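Side-chain contact in YghZ aldo-keto reductase (PDB 3N6Q), which probably reduces aldehydes or ketones to alcohols with a nicotinamide cofactor, as a TIM-barrel member of the aldo-keto reductase family: residues G67-P70 with G71-E74. Sequence-based numbering, arbitrary orientation.
Sequences GPPP and GSAE
S72 turns back on the prolines that precede it and grips the carbonyl of P69 twice, a compact case of a helix whose first residue bonds back to the turn that leads into it. The hydroxyl OG of S72 donates to P69 O at 2.7 Å, lying in the carbonyl plane on a lone pair. The backbone N of S72 reaches the same P69 O at 3.0 Å, tilted 22° from that plane, and closes a type II beta turn from P69 to S72. One oxygen thus serves two donors of a single residue. The hydroxyl can do this because chi1 of 57° sets it between the backbone N and the carbonyl carbon of S72, within bonding distance of P69 O. There OG also rests 3.6 Å from P69 CD and 3.3 Å from G67 CA, where a side chain on G67 would collide with it. It takes a further, weak hydrogen bond from the backbone N of H38. An alanine in place of S72 would probably leave P69 O with the turn's amide bond alone and H38 N without this weak acceptor. G71, at the N-cap, has backbone angles at which a CB would be jammed against P70 O, so the position calls for glycine; the peptide bonds before P68 and P69 are both cis. Two residues beyond S72, the E74 carboxylate is satisfied elsewhere, by a salt bridge to R126 and hydrogen bonds to T96 and S123. The turn forms the junction between the loop after barrel strand 59-61 and the outer helix 72-84, which E74 links to T96 on strand 93-98 and to S123 and R126 on helix 113-127.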
loop_
_atom_site.group_PDB
_atom_site.type_symbol
_atom_site.label_atom_id
_atom_site.label_comp_id
_atom_site.label_asym_id
_atom_site.label_seq_id
_atom_site.Cartn_x
_atom_site.Cartn_y
_atom_site.Cartn_z
ATOM N N GLY B 67 24.120 12.988 18.052
ATOM C CA GLY B 67 23.894 14.162 18.905
ATOM C C GLY B 67 25.210 14.666 19.452
ATOM O O GLY B 67 26.085 15.040 18.646
ATOM N N PRO B 68 25.410 14.610 20.793
ATOM C CA PRO B 68 24.479 14.071 21.793
ATOM C C PRO B 68 23.516 15.157 22.281
ATOM O O PRO B 68 23.780 16.329 22.089
ATOM C CB PRO B 68 25.410 13.661 22.938
ATOM C CG PRO B 68 26.516 14.699 22.891
ATOM C CD PRO B 68 26.703 14.994 21.409
ATOM N N PRO B 69 22.426 14.771 22.971
ATOM C CA PRO B 69 22.020 13.373 23.192
ATOM C C PRO B 69 21.387 12.706 21.935
ATOM O O PRO B 69 21.097 13.398 20.950
ATOM C CB PRO B 69 20.991 13.489 24.352
ATOM C CG PRO B 69 20.328 14.780 24.093
ATOM C CD PRO B 69 21.503 15.726 23.617
ATOM N N PRO B 70 21.077 11.399 22.008
ATOM C CA PRO B 70 20.528 10.710 20.829
ATOM C C PRO B 70 19.274 11.360 20.301
ATOM O O PRO B 70 18.385 11.759 21.090
ATOM C CB PRO B 70 20.202 9.329 21.373
ATOM C CG PRO B 70 21.390 9.106 22.309
ATOM C CD PRO B 70 21.497 10.420 23.036
ATOM N N GLY B 71 19.239 11.562 18.989
ATOM C CA GLY B 71 18.066 12.097 18.333
ATOM C C GLY B 71 18.170 13.601 18.180
ATOM O O GLY B 71 17.411 14.192 17.406
ATOM N N SER B 72 19.127 14.229 18.854
ATOM C CA SER B 72 19.113 15.720 18.847
ATOM C C SER B 72 19.606 16.267 17.519
ATOM O O SER B 72 19.199 17.342 17.109
ATOM C CB SER B 72 19.921 16.325 20.022
ATOM O OG SER B 72 21.285 15.894 20.048
ATOM N N ALA B 73 20.524 15.547 16.861
ATOM C CA ALA B 73 20.940 15.984 15.491
ATOM C C ALA B 73 19.770 15.989 14.527
ATOM O O ALA B 73 19.554 16.954 13.834
ATOM C CB ALA B 73 22.115 15.091 14.899
ATOM N N GLU B 74 18.931 14.960 14.551
ATOM C CA GLU B 74 17.741 14.977 13.720
ATOM C C GLU B 74 16.807 16.158 14.064
ATOM O O GLU B 74 16.217 16.739 13.159
ATOM C CB GLU B 74 16.967 13.675 13.967
ATOM C CG GLU B 74 17.611 12.530 13.051
ATOM C CD GLU B 74 16.965 11.202 13.317
ATOM O OE1 GLU B 74 16.292 11.091 14.397
ATOM O OE2 GLU B 74 17.104 10.272 12.469
#